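Local coordinates for protein ALDH21) (Physcomitrella patens subsp. patens, PDB 5N5S) that probably oxidises aldehydes such as glyceraldehyde 3-phosphate or lactaldehyde to the corresponding acids, passing the hydride to a bound nicotinamide dinucleotide, at residues V182-P187 and L260-G265; K280-E285 and S487-E492; H322-Y327 and E413-P418; T399-V404 and G417-L422. One frame throughout, in Å; residues are numbered along the deposited sequence.

Interaction 1: residues V182-P187 and L260-G265; sequences VSMVSP and LLTFTG. With NAP (NADP nicotinamide-adenine-dinucleotide phosphate), chain G.
Val185 and Phe263 meet on the face of the sheet turned to the adenosine half of NADP. Val185 CG1 sits at the edge of the phenyl ring, near its plane, 3.7 Å from Phe263 CD1. Phe263 CG is anti to its own backbone N (chi1 175°), which brings Phe263 CE1 to 3.3 Å from the ribose oxygen O4B of NADP. Val185 CG1 touches the same oxygen. On the other face Val182, Thr262 and Met184 pack together. Thr262 CG2 lies 3.7 Å from both Val182 CG1 and Met184 CG, while Thr262 OG1 bonds to Lys198. Four nearly straight backbone bonds fix this register, among them Ser183 N to Leu260 O and Thr262 N to Ser183 O, both 2.8 Å. Just past strand 182-185, Pro187 CD packs on Thr264 CG2 at the end of strand 260-264. Ser186 O accepts a bond of 2.8 Å from the ribose hydroxyl O3B of NADP, and Thr264 CG2 approaches the nicotinamide at 3.5 Å from C3N. Helix 267-276 packs on the face of Val185 and Phe263, helix 193-205 on the face of Met184. Two adjacent parallel strands with the dinucleotide across their C-terminal ends are the hallmark of the Rossmann-type coenzyme domain of aldehyde dehydrogenases.

Interaction 2: residues K280-E285 and S487-E492; sequences KKVVME and SGIQRE. With NAP (NADP nicotinamide-adenine-dinucleotide phosphate), chain G.
Met284 and Ile489 run alongside each other on one face of the sheet. Met284 CB is 3.9 Å from Ile489 CG1. Ile489 CG1 stands between the backbone N and the carbonyl carbon (chi1 54°), and CD1 leans to Val282 CG1 at 3.8 Å. Val283 meets Gln490 at about a right angle, through the methyls of the valine and the CB of the glutamine. Two backbone bonds join Met284 and Ile489 as an antiparallel hydrogen-bonded pair. Ile489 N approaches Met284 O at 3.2 Å on a lone pair. Gly488 CA is 3.2 Å from the same oxygen, where a side chain would clash. Glu285 and Glu492 cross obliquely, their carboxylate planes 33° apart. Glu285 CG lies 3.8 Å from Glu492 CD, but the carboxylate oxygens are not in contact, Glu285 OE1 to Glu492 OE1 being 4.8 Å. Glu492 OE2 instead forms a salt bridge with Lys198. Glu285 is bent at chi2 (-67°), and its OE2 accepts a bond of 3.2 Å from the carboxamide N7N of NADP. A leucine in place of Glu285 would probably leave that N7N without this acceptor. The arrangement is a short antiparallel strand, 488-489, at the edge of the coenzyme-binding sheet within the chain, beside the nicotinamide and the predicted active-site glutamate of the aldehyde dehydrogenase fold.

Interaction 3: residues H322-Y327 and E413-P418; sequences HMQRLY and EEIFGP. With NAP (NADP nicotinamide-adenine-dinucleotide phosphate), chain G.
His322 brings its ring edge to Ile415, with NE2 3.7 Å from CG2 near the ring plane. Gly417 O comes at a slant to the same ring. The backbone N of Gln324 sits over one face of the imidazole. Gln324 carries the polar part of the contact. Its CG is anti to the backbone N (chi1 -153°) and the chain runs extended, so the amide reaches the loop backbone. NE2 gives a bond of 2.9 Å to Glu413 O, which lies close to the amide plane. OE1 accepts Ile415 N at 3.0 Å, with the donor well above the carbonyl plane. NE2 also bonds to Ala410 O in the short helix 409-412. The amide therefore ties the strand of the catalytic domain to the loop that presents Glu414 to the coenzyme. Glu414 holds both hydroxyls of the nicotinamide ribose, as the equivalent glutamate does in other aldehyde dehydrogenases, with OE1 2.9 Å from O3D and OE2 2.8 Å from O2D. Phe416 lays one ring face against C3D of the same ribose. Replacing Gln324 with a leucine is likely to leave Ile415 N and Glu413 O without these partners and let the loop shift.

Interaction 4: residues T399-V404 and G417-L422; sequences TVIEDV and GPVVLL
A short beta-alpha-beta unit supplies this contact: strand 395-402, helix 409-412 and strand 419-425, with the two strands parallel neighbours. Thr399 pairs with Val419, and Ile401 with Leu421. On their face Ile401 CD1 slants across to Val419 CG1 at 3.9 Å. CG1 of Ile401 is beside the backbone N (chi1 -26°, well off a staggered value), which sends CD1 along the sheet to Val419. Val404, just past the strand, meets Leu421 at about a right angle, CB to CG 4.1 Å. Helix 365-380 packs on this side, against Ile401, Val419 and Val404. On the other face Val400 CG1 touches Leu422 CD1 at 4.2 Å, and helix 333-345 covers both. Five backbone bonds hold the register. The first runs from Thr399 N to Pro418 O (2.8 Å), where Pro418 is the centre of an inverse gamma turn. The last joins Asp403 N to Leu422 O (3.0 Å). At that end Asp403 OD2 pairs with Lys384, and Glu402 OE1 with Lys337 and Tyr333. The contact is a pair of hydrogen-bonded parallel strands with mainly apolar side chains on both faces, between the helices on the two faces of the mixed sheet of the catalytic domain of the aldehyde dehydrogenase fold.

Overall arrangement
The four contacts fall into two pairs. Interactions 1 and 2 belong to the coenzyme sheet. Their centres are about 9 Å apart, and neighbouring strands 260-264 and 281-285 join them. Interactions 3 and 4 have centres about 7 Å apart. Both reach a second sheet, through neighbouring strands 323-329 and 419-425; 413-418 is the loop leading into the latter. They share Gly417 and Pro418. The pairs are separated by about 22 to 31 Å between centres. Along the chain interaction 1 closes first. Interactions 3 and 4 are then nested within the loop closed by interaction 2. NADP touches interactions 1, 2 and 3, consistent with its lying between the two sheets; interaction 4 lies farther out.

Interaction 1: residues V182-P187 and L260-G265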
# COMPACT_ATOMS: atom_id res chain seq x y z
N VAL B 182 -15.60 22.10 4.34
CA VAL B 182 -15.18 21.65 5.66
C VAL B 182 -15.36 22.77 6.68
O VAL B 182 -15.02 23.92 6.42
CB VAL B 182 -13.72 21.12 5.61
CG1 VAL B 182 -13.27 20.54 6.95
CG2 VAL B 182 -13.52 20.09 4.49
N SER B 183 -15.91 22.42 7.85
CA SER B 183 -16.05 23.33 8.97
C SER B 183 -14.91 23.01 9.94
O SER B 183 -14.72 21.85 10.32
CB SER B 183 -17.40 23.14 9.66
OG SER B 183 -17.50 24.04 10.75
N MET B 184 -14.15 24.05 10.31
CA MET B 184 -13.01 23.90 11.21
C MET B 184 -13.17 24.75 12.45
O MET B 184 -13.46 25.94 12.38
CB MET B 184 -11.69 24.23 10.51
CG MET B 184 -11.43 23.38 9.31
SD MET B 184 -10.17 24.13 8.31
CE MET B 184 -9.96 22.87 7.13
N VAL B 185 -12.99 24.10 13.60
CA VAL B 185 -13.06 24.75 14.91
C VAL B 185 -11.79 24.32 15.66
O VAL B 185 -11.57 23.12 15.85
CB VAL B 185 -14.37 24.45 15.67
CG1 VAL B 185 -14.43 25.24 16.97
CG2 VAL B 185 -15.61 24.75 14.82
N SER B 186 -10.94 25.29 16.01
CA SER B 186 -9.64 25.06 16.65
C SER B 186 -9.55 25.61 18.09
O SER B 186 -10.31 26.53 18.42
CB SER B 186 -8.53 25.63 15.77
OG SER B 186 -8.77 26.99 15.45
N PRO B 187 -8.64 25.10 18.97
CA PRO B 187 -8.56 25.62 20.35
C PRO B 187 -7.57 26.78 20.52
O PRO B 187 -7.01 27.26 19.53
CB PRO B 187 -8.13 24.38 21.14
CG PRO B 187 -7.27 23.62 20.20
CD PRO B 187 -7.64 24.02 18.78
N LEU B 260 -18.14 17.96 6.22
CA LEU B 260 -17.30 17.52 7.33
C LEU B 260 -17.12 18.63 8.36
O LEU B 260 -16.96 19.80 8.00
CB LEU B 260 -15.92 17.03 6.82
CG LEU B 260 -14.82 16.75 7.87
CD1 LEU B 260 -14.97 15.37 8.50
CD2 LEU B 260 -13.45 16.88 7.26
N LEU B 261 -17.15 18.24 9.63
CA LEU B 261 -16.84 19.09 10.77
C LEU B 261 -15.59 18.49 11.43
O LEU B 261 -15.58 17.32 11.82
CB LEU B 261 -18.02 19.16 11.78
CG LEU B 261 -17.69 19.69 13.20
CD1 LEU B 261 -17.29 21.18 13.18
CD2 LEU B 261 -18.84 19.46 14.15
N THR B 262 -14.53 19.28 11.51
CA THR B 262 -13.30 18.86 12.18
C THR B 262 -13.09 19.80 13.37
O THR B 262 -12.93 21.01 13.20
CB THR B 262 -12.10 18.66 11.21
OG1 THR B 262 -10.94 18.31 11.97
CG2 THR B 262 -11.82 19.86 10.31
N PHE B 263 -13.19 19.23 14.57
CA PHE B 263 -13.07 19.96 15.82
C PHE B 263 -11.89 19.52 16.66
O PHE B 263 -11.67 18.32 16.85
CB PHE B 263 -14.38 19.84 16.62
CG PHE B 263 -14.38 20.44 18.01
CD1 PHE B 263 -14.70 21.78 18.21
CD2 PHE B 263 -14.06 19.67 19.12
CE1 PHE B 263 -14.71 22.34 19.49
CE2 PHE B 263 -14.07 20.24 20.40
CZ PHE B 263 -14.40 21.56 20.57
N THR B 264 -11.18 20.51 17.22
CA THR B 264 -10.09 20.34 18.17
C THR B 264 -10.42 21.23 19.36
O THR B 264 -10.58 22.45 19.20
CB THR B 264 -8.71 20.58 17.53
OG1 THR B 264 -8.53 19.67 16.44
CG2 THR B 264 -7.57 20.34 18.50
N GLY B 265 -10.63 20.61 20.51
CA GLY B 265 -11.01 21.32 21.72
C GLY B 265 -11.41 20.39 22.84
O GLY B 265 -11.03 19.22 22.83
PA NAP G . -12.82 24.64 23.97
O1A NAP G . -13.76 23.50 23.92
O2A NAP G . -13.16 25.68 25.04
O5B NAP G . -12.84 25.48 22.61
C5B NAP G . -12.32 25.07 21.32
C4B NAP G . -13.02 25.89 20.26
O4B NAP G . -14.43 25.59 20.25
C3B NAP G . -12.91 27.41 20.37
O3B NAP G . -12.67 27.97 19.08
C2B NAP G . -14.27 27.81 20.93
O2B NAP G . -14.66 29.19 20.74
C1B NAP G . -15.17 26.80 20.24
N9A NAP G . -16.52 26.53 20.73
C8A NAP G . -16.91 26.28 22.02
N7A NAP G . -18.18 26.00 22.14
C5A NAP G . -18.67 26.07 20.85
C6A NAP G . -19.95 25.86 20.30
N6A NAP G . -21.02 25.49 21.01
N1A NAP G . -20.10 26.00 18.96
C2A NAP G . -19.03 26.34 18.23
N3A NAP G . -17.77 26.56 18.63
C4A NAP G . -17.66 26.40 19.96
O3 NAP G . -11.26 24.36 24.18
PN NAP G . -9.98 25.27 24.49
O1N NAP G . -10.08 25.80 25.87
O2N NAP G . -9.77 26.22 23.38
O5D NAP G . -8.84 24.15 24.46
C5D NAP G . -8.63 23.25 25.57
C4D NAP G . -9.11 21.84 25.28
O4D NAP G . -8.65 21.43 23.97
C3D NAP G . -8.57 20.77 26.22
O3D NAP G . -9.57 19.81 26.56
C2D NAP G . -7.44 20.17 25.40
O2D NAP G . -7.02 18.87 25.77
C1D NAP G . -8.13 20.12 24.01
N1N NAP G . -7.10 19.97 22.90
C2N NAP G . -7.09 18.82 22.09
C3N NAP G . -6.06 18.65 21.17
C7N NAP G . -5.83 17.41 20.33
O7N NAP G . -4.97 17.43 19.43
N7N NAP G . -6.61 16.35 20.56
C4N NAP G . -5.08 19.65 21.08
C5N NAP G . -5.13 20.77 21.89
C6N NAP G . -6.15 20.92 22.78
P2B NAP G . -14.21 30.42 21.67
O1X NAP G . -13.02 30.15 22.55
O2X NAP G . -15.48 30.84 22.45
O3X NAP G . -13.92 31.44 20.57

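Interaction 2: residues K280-E285 and S487-E492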
# COMPACT_ATOMS: atom_id res chain seq x y z
N LYS B 280 -23.40 15.30 8.26
CA LYS B 280 -21.95 15.45 8.01
C LYS B 280 -21.02 14.48 8.78
O LYS B 280 -21.35 14.02 9.87
CB LYS B 280 -21.49 16.90 8.25
CG LYS B 280 -21.62 17.38 9.69
CD LYS B 280 -21.08 18.80 9.92
CE LYS B 280 -21.83 19.95 9.29
NZ LYS B 280 -23.30 19.88 9.48
N LYS B 281 -19.84 14.21 8.19
CA LYS B 281 -18.83 13.41 8.85
C LYS B 281 -18.20 14.29 9.95
O LYS B 281 -18.24 15.52 9.88
CB LYS B 281 -17.77 12.86 7.87
CG LYS B 281 -18.29 11.72 6.99
CD LYS B 281 -17.18 10.98 6.24
CE LYS B 281 -17.74 10.11 5.13
NZ LYS B 281 -16.72 9.21 4.55
N VAL B 282 -17.67 13.64 10.99
CA VAL B 282 -17.10 14.32 12.15
C VAL B 282 -15.70 13.74 12.49
O VAL B 282 -15.48 12.53 12.38
CB VAL B 282 -18.13 14.25 13.32
CG1 VAL B 282 -17.48 14.13 14.69
CG2 VAL B 282 -19.09 15.43 13.27
N VAL B 283 -14.78 14.65 12.85
CA VAL B 283 -13.42 14.39 13.32
C VAL B 283 -13.36 15.11 14.67
O VAL B 283 -13.68 16.31 14.73
CB VAL B 283 -12.32 14.91 12.34
CG1 VAL B 283 -10.91 14.72 12.93
CG2 VAL B 283 -12.43 14.22 10.99
N MET B 284 -13.00 14.38 15.74
CA MET B 284 -12.93 14.90 17.12
C MET B 284 -11.56 14.72 17.76
O MET B 284 -11.17 13.60 18.08
CB MET B 284 -14.03 14.28 18.01
CG MET B 284 -15.42 14.75 17.69
SD MET B 284 -15.68 16.45 18.19
CE MET B 284 -16.84 17.00 16.93
N GLU B 285 -10.85 15.83 17.96
CA GLU B 285 -9.54 15.85 18.63
C GLU B 285 -9.79 16.52 19.98
O GLU B 285 -9.87 17.75 20.06
CB GLU B 285 -8.51 16.63 17.78
CG GLU B 285 -7.98 15.86 16.57
CD GLU B 285 -7.14 14.63 16.86
OE1 GLU B 285 -7.14 13.70 16.02
OE2 GLU B 285 -6.51 14.57 17.94
N SER B 487 -11.40 10.89 24.40
CA SER B 487 -10.37 11.70 23.74
C SER B 487 -10.66 11.98 22.26
O SER B 487 -9.96 12.79 21.63
CB SER B 487 -8.98 11.11 23.95
OG SER B 487 -8.68 11.15 25.33
N GLY B 488 -11.70 11.34 21.73
CA GLY B 488 -12.16 11.60 20.37
C GLY B 488 -12.43 10.40 19.50
O GLY B 488 -12.63 9.29 19.98
N ILE B 489 -12.47 10.68 18.20
CA ILE B 489 -12.68 9.76 17.06
C ILE B 489 -11.91 10.32 15.86
O ILE B 489 -11.82 11.55 15.70
CB ILE B 489 -14.17 9.49 16.67
CG1 ILE B 489 -14.97 10.80 16.42
CG2 ILE B 489 -14.88 8.58 17.68
CD1 ILE B 489 -16.10 10.63 15.44
N GLN B 490 -11.37 9.42 15.03
CA GLN B 490 -10.58 9.70 13.81
C GLN B 490 -9.15 10.11 14.14
O GLN B 490 -8.77 10.18 15.31
CB GLN B 490 -11.28 10.70 12.84
CG GLN B 490 -12.72 10.37 12.47
CD GLN B 490 -12.90 8.99 11.89
OE1 GLN B 490 -12.50 8.69 10.77
NE2 GLN B 490 -13.61 8.17 12.62
N ARG B 491 -8.33 10.33 13.10
CA ARG B 491 -6.92 10.66 13.27
C ARG B 491 -6.47 11.84 12.44
O ARG B 491 -6.80 11.96 11.25
CB ARG B 491 -6.01 9.46 12.90
CG ARG B 491 -6.16 8.21 13.77
CD ARG B 491 -5.71 8.41 15.22
NE ARG B 491 -5.96 7.23 16.04
CZ ARG B 491 -7.08 6.99 16.71
NH1 ARG B 491 -8.08 7.86 16.68
NH2 ARG B 491 -7.20 5.89 17.43
N GLU B 492 -5.61 12.65 13.07
CA GLU B 492 -4.88 13.75 12.46
C GLU B 492 -3.44 13.29 12.17
O GLU B 492 -3.15 12.09 12.28
CB GLU B 492 -5.01 15.07 13.22
CG GLU B 492 -6.25 15.83 12.75
CD GLU B 492 -6.46 17.22 13.31
OE1 GLU B 492 -5.54 17.75 13.98
OE2 GLU B 492 -7.55 17.78 13.08
PA NAP G . -12.82 24.64 23.97
O1A NAP G . -13.76 23.50 23.92
O2A NAP G . -13.16 25.68 25.04
O5B NAP G . -12.84 25.48 22.61
C5B NAP G . -12.32 25.07 21.32
C4B NAP G . -13.02 25.89 20.26
O4B NAP G . -14.43 25.59 20.25
C3B NAP G . -12.91 27.41 20.37
O3B NAP G . -12.67 27.97 19.08
C2B NAP G . -14.27 27.81 20.93
O2B NAP G . -14.66 29.19 20.74
C1B NAP G . -15.17 26.80 20.24
N9A NAP G . -16.52 26.53 20.73
C8A NAP G . -16.91 26.28 22.02
N7A NAP G . -18.18 26.00 22.14
C5A NAP G . -18.67 26.07 20.85
C6A NAP G . -19.95 25.86 20.30
N6A NAP G . -21.02 25.49 21.01
N1A NAP G . -20.10 26.00 18.96
C2A NAP G . -19.03 26.34 18.23
N3A NAP G . -17.77 26.56 18.63
C4A NAP G . -17.66 26.40 19.96
O3 NAP G . -11.26 24.36 24.18
PN NAP G . -9.98 25.27 24.49
O1N NAP G . -10.08 25.80 25.87
O2N NAP G . -9.77 26.22 23.38
O5D NAP G . -8.84 24.15 24.46
C5D NAP G . -8.63 23.25 25.57
C4D NAP G . -9.11 21.84 25.28
O4D NAP G . -8.65 21.43 23.97
C3D NAP G . -8.57 20.77 26.22
O3D NAP G . -9.57 19.81 26.56
C2D NAP G . -7.44 20.17 25.40
O2D NAP G . -7.02 18.87 25.77
C1D NAP G . -8.13 20.12 24.01
N1N NAP G . -7.10 19.97 22.90
C2N NAP G . -7.09 18.82 22.09
C3N NAP G . -6.06 18.65 21.17
C7N NAP G . -5.83 17.41 20.33
O7N NAP G . -4.97 17.43 19.43
N7N NAP G . -6.61 16.35 20.56
C4N NAP G . -5.08 19.65 21.08
C5N NAP G . -5.13 20.77 21.89
C6N NAP G . -6.15 20.92 22.78
P2B NAP G . -14.21 30.42 21.67
O1X NAP G . -13.02 30.15 22.55
O2X NAP G . -15.48 30.84 22.45
O3X NAP G . -13.92 31.44 20.57

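Interaction 3: residues H322-Y327 and E413-P418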
# COMPACT_ATOMS: atom_id res chain seq x y z
N HIS B 322 -0.36 16.41 27.79
CA HIS B 322 0.36 16.75 29.01
C HIS B 322 0.41 15.50 29.89
O HIS B 322 -0.62 14.84 30.07
CB HIS B 322 -0.34 17.94 29.72
CG HIS B 322 -0.27 17.97 31.22
ND1 HIS B 322 0.93 18.12 31.90
CD2 HIS B 322 -1.28 17.96 32.13
CE1 HIS B 322 0.62 18.15 33.19
NE2 HIS B 322 -0.69 18.05 33.38
N MET B 323 1.63 15.15 30.40
CA MET B 323 1.83 14.00 31.29
C MET B 323 1.25 14.38 32.66
O MET B 323 1.91 15.01 33.50
CB MET B 323 3.32 13.60 31.38
CG MET B 323 3.60 12.41 32.29
SD MET B 323 5.36 12.19 32.57
CE MET B 323 5.61 13.31 33.91
N GLN B 324 -0.03 14.03 32.86
CA GLN B 324 -0.74 14.33 34.10
C GLN B 324 -0.39 13.32 35.19
O GLN B 324 -0.36 13.67 36.37
CB GLN B 324 -2.25 14.31 33.84
CG GLN B 324 -3.06 15.19 34.79
CD GLN B 324 -4.48 15.35 34.32
OE1 GLN B 324 -4.75 15.78 33.19
NE2 GLN B 324 -5.42 15.00 35.18
N ARG B 325 -0.14 12.06 34.79
CA ARG B 325 0.12 10.95 35.71
C ARG B 325 1.47 10.29 35.48
O ARG B 325 1.81 9.94 34.35
CB ARG B 325 -1.03 9.93 35.64
CG ARG B 325 -2.39 10.54 35.98
CD ARG B 325 -3.54 9.56 35.88
NE ARG B 325 -3.87 9.23 34.49
CZ ARG B 325 -3.94 7.99 34.02
NH1 ARG B 325 -4.26 7.77 32.75
NH2 ARG B 325 -3.69 6.95 34.81
N LEU B 326 2.24 10.10 36.56
CA LEU B 326 3.56 9.47 36.51
C LEU B 326 3.60 8.24 37.42
O LEU B 326 3.42 8.37 38.63
CB LEU B 326 4.65 10.50 36.88
CG LEU B 326 6.12 10.06 36.82
CD1 LEU B 326 6.49 9.46 35.46
CD2 LEU B 326 7.04 11.21 37.17
N TYR B 327 3.84 7.06 36.83
CA TYR B 327 3.93 5.77 37.51
C TYR B 327 5.36 5.27 37.47
O TYR B 327 5.89 5.00 36.39
CB TYR B 327 2.95 4.74 36.90
CG TYR B 327 1.51 5.20 36.98
CD1 TYR B 327 0.75 4.97 38.13
CD2 TYR B 327 0.91 5.91 35.94
CE1 TYR B 327 -0.57 5.42 38.24
CE2 TYR B 327 -0.40 6.38 36.04
CZ TYR B 327 -1.13 6.13 37.19
OH TYR B 327 -2.42 6.60 37.29
N GLU B 413 -10.46 14.02 36.20
CA GLU B 413 -10.59 14.94 35.08
C GLU B 413 -9.24 15.48 34.58
O GLU B 413 -8.24 15.42 35.31
CB GLU B 413 -11.54 16.10 35.46
CG GLU B 413 -12.90 15.68 36.01
CD GLU B 413 -13.82 14.86 35.11
OE1 GLU B 413 -13.77 15.03 33.87
OE2 GLU B 413 -14.61 14.06 35.66
N GLU B 414 -9.21 16.00 33.34
CA GLU B 414 -8.04 16.61 32.72
C GLU B 414 -7.72 17.92 33.46
O GLU B 414 -8.56 18.82 33.53
CB GLU B 414 -8.29 16.88 31.22
CG GLU B 414 -7.22 17.73 30.56
CD GLU B 414 -7.38 17.93 29.07
OE1 GLU B 414 -8.54 18.02 28.60
OE2 GLU B 414 -6.35 18.03 28.37
N ILE B 415 -6.51 18.00 34.03
CA ILE B 415 -6.05 19.14 34.81
C ILE B 415 -5.74 20.35 33.90
O ILE B 415 -6.20 21.46 34.20
CB ILE B 415 -4.90 18.69 35.77
CG1 ILE B 415 -5.26 18.96 37.26
CG2 ILE B 415 -3.49 19.22 35.41
CD1 ILE B 415 -5.30 20.44 37.77
N PHE B 416 -5.02 20.13 32.77
CA PHE B 416 -4.61 21.15 31.79
C PHE B 416 -3.86 22.31 32.49
O PHE B 416 -4.11 23.48 32.23
CB PHE B 416 -5.83 21.62 30.96
CG PHE B 416 -5.54 22.14 29.58
CD1 PHE B 416 -5.22 21.26 28.54
CD2 PHE B 416 -5.62 23.49 29.29
CE1 PHE B 416 -4.96 21.74 27.26
CE2 PHE B 416 -5.37 23.97 28.01
CZ PHE B 416 -5.05 23.09 26.99
N GLY B 417 -2.96 21.93 33.41
CA GLY B 417 -2.15 22.83 34.22
C GLY B 417 -0.80 22.27 34.58
O GLY B 417 -0.52 21.10 34.26
N PRO B 418 0.09 23.06 35.25
CA PRO B 418 1.42 22.53 35.61
C PRO B 418 1.37 21.68 36.88
O PRO B 418 1.96 22.03 37.90
CB PRO B 418 2.29 23.79 35.74
CG PRO B 418 1.33 24.89 36.08
CD PRO B 418 -0.07 24.45 35.73
PA NAP G . -12.82 24.64 23.97
O1A NAP G . -13.76 23.50 23.92
O2A NAP G . -13.16 25.68 25.04
O5B NAP G . -12.84 25.48 22.61
C5B NAP G . -12.32 25.07 21.32
C4B NAP G . -13.02 25.89 20.26
O4B NAP G . -14.43 25.59 20.25
C3B NAP G . -12.91 27.41 20.37
O3B NAP G . -12.67 27.97 19.08
C2B NAP G . -14.27 27.81 20.93
O2B NAP G . -14.66 29.19 20.74
C1B NAP G . -15.17 26.80 20.24
N9A NAP G . -16.52 26.53 20.73
C8A NAP G . -16.91 26.28 22.02
N7A NAP G . -18.18 26.00 22.14
C5A NAP G . -18.67 26.07 20.85
C6A NAP G . -19.95 25.86 20.30
N6A NAP G . -21.02 25.49 21.01
N1A NAP G . -20.10 26.00 18.96
C2A NAP G . -19.03 26.34 18.23
N3A NAP G . -17.77 26.56 18.63
C4A NAP G . -17.66 26.40 19.96
O3 NAP G . -11.26 24.36 24.18
PN NAP G . -9.98 25.27 24.49
O1N NAP G . -10.08 25.80 25.87
O2N NAP G . -9.77 26.22 23.38
O5D NAP G . -8.84 24.15 24.46
C5D NAP G . -8.63 23.25 25.57
C4D NAP G . -9.11 21.84 25.28
O4D NAP G . -8.65 21.43 23.97
C3D NAP G . -8.57 20.77 26.22
O3D NAP G . -9.57 19.81 26.56
C2D NAP G . -7.44 20.17 25.40
O2D NAP G . -7.02 18.87 25.77
C1D NAP G . -8.13 20.12 24.01
N1N NAP G . -7.10 19.97 22.90
C2N NAP G . -7.09 18.82 22.09
C3N NAP G . -6.06 18.65 21.17
C7N NAP G . -5.83 17.41 20.33
O7N NAP G . -4.97 17.43 19.43
N7N NAP G . -6.61 16.35 20.56
C4N NAP G . -5.08 19.65 21.08
C5N NAP G . -5.13 20.77 21.89
C6N NAP G . -6.15 20.92 22.78
P2B NAP G . -14.21 30.42 21.67
O1X NAP G . -13.02 30.15 22.55
O2X NAP G . -15.48 30.84 22.45
O3X NAP G . -13.92 31.44 20.57

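Interaction 4: residues T399-V404 and G417-L422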
# COMPACT_ATOMS: atom_id res chain seq x y z
N THR B 399 3.60 22.07 40.12
CA THR B 399 3.15 21.23 41.23
C THR B 399 3.33 19.73 40.98
O THR B 399 3.08 19.25 39.88
CB THR B 399 1.68 21.59 41.52
OG1 THR B 399 1.54 23.01 41.61
CG2 THR B 399 1.14 20.95 42.78
N VAL B 400 3.74 19.01 42.04
CA VAL B 400 3.88 17.55 42.05
C VAL B 400 3.13 17.04 43.30
O VAL B 400 3.47 17.41 44.42
CB VAL B 400 5.35 17.05 41.98
CG1 VAL B 400 5.42 15.53 42.04
CG2 VAL B 400 6.06 17.56 40.73
N ILE B 401 2.05 16.24 43.08
CA ILE B 401 1.24 15.69 44.18
C ILE B 401 1.27 14.16 44.14
O ILE B 401 0.94 13.54 43.13
CB ILE B 401 -0.21 16.25 44.30
CG1 ILE B 401 -0.36 17.68 43.71
CG2 ILE B 401 -0.68 16.17 45.77
CD1 ILE B 401 -1.80 18.15 43.42
N GLU B 402 1.64 13.57 45.27
CA GLU B 402 1.81 12.14 45.48
C GLU B 402 0.54 11.46 46.02
O GLU B 402 -0.12 11.99 46.90
CB GLU B 402 3.00 11.94 46.43
CG GLU B 402 3.48 10.51 46.57
CD GLU B 402 4.51 10.34 47.68
OE1 GLU B 402 5.70 10.15 47.35
OE2 GLU B 402 4.13 10.42 48.87
N ASP B 403 0.24 10.26 45.48
CA ASP B 403 -0.85 9.34 45.86
C ASP B 403 -2.25 10.01 45.98
O ASP B 403 -2.96 9.83 46.98
CB ASP B 403 -0.48 8.57 47.15
CG ASP B 403 0.88 7.88 47.14
OD1 ASP B 403 1.26 7.31 46.08
OD2 ASP B 403 1.56 7.88 48.19
N VAL B 404 -2.66 10.74 44.93
CA VAL B 404 -3.96 11.41 44.86
C VAL B 404 -5.05 10.36 44.54
O VAL B 404 -4.89 9.62 43.57
CB VAL B 404 -3.93 12.59 43.85
CG1 VAL B 404 -5.33 13.05 43.45
CG2 VAL B 404 -3.12 13.76 44.40
N GLY B 417 -2.96 21.93 33.41
CA GLY B 417 -2.15 22.83 34.22
C GLY B 417 -0.80 22.27 34.58
O GLY B 417 -0.52 21.10 34.26
N PRO B 418 0.09 23.06 35.25
CA PRO B 418 1.42 22.53 35.61
C PRO B 418 1.37 21.68 36.88
O PRO B 418 1.96 22.03 37.90
CB PRO B 418 2.29 23.79 35.74
CG PRO B 418 1.33 24.89 36.08
CD PRO B 418 -0.07 24.45 35.73
N VAL B 419 0.64 20.56 36.81
CA VAL B 419 0.41 19.61 37.90
C VAL B 419 0.72 18.18 37.41
O VAL B 419 0.21 17.75 36.37
CB VAL B 419 -1.04 19.72 38.48
CG1 VAL B 419 -1.25 18.78 39.66
CG2 VAL B 419 -1.40 21.15 38.86
N VAL B 420 1.57 17.45 38.15
CA VAL B 420 1.93 16.06 37.85
C VAL B 420 1.57 15.22 39.07
O VAL B 420 1.92 15.57 40.18
CB VAL B 420 3.40 15.89 37.40
CG1 VAL B 420 3.76 14.41 37.20
CG2 VAL B 420 3.67 16.66 36.11
N LEU B 421 0.83 14.13 38.85
CA LEU B 421 0.39 13.21 39.89
C LEU B 421 1.32 12.00 39.94
O LEU B 421 1.35 11.20 39.00
CB LEU B 421 -1.06 12.79 39.61
CG LEU B 421 -2.19 13.55 40.31
CD1 LEU B 421 -2.03 15.07 40.24
CD2 LEU B 421 -3.50 13.18 39.70
N LEU B 422 2.12 11.90 41.02
CA LEU B 422 3.11 10.84 41.25
C LEU B 422 2.53 9.61 41.94
O LEU B 422 1.83 9.73 42.96
CB LEU B 422 4.29 11.36 42.09
CG LEU B 422 5.73 11.12 41.57
CD1 LEU B 422 6.74 11.57 42.60
CD2 LEU B 422 6.01 9.67 41.20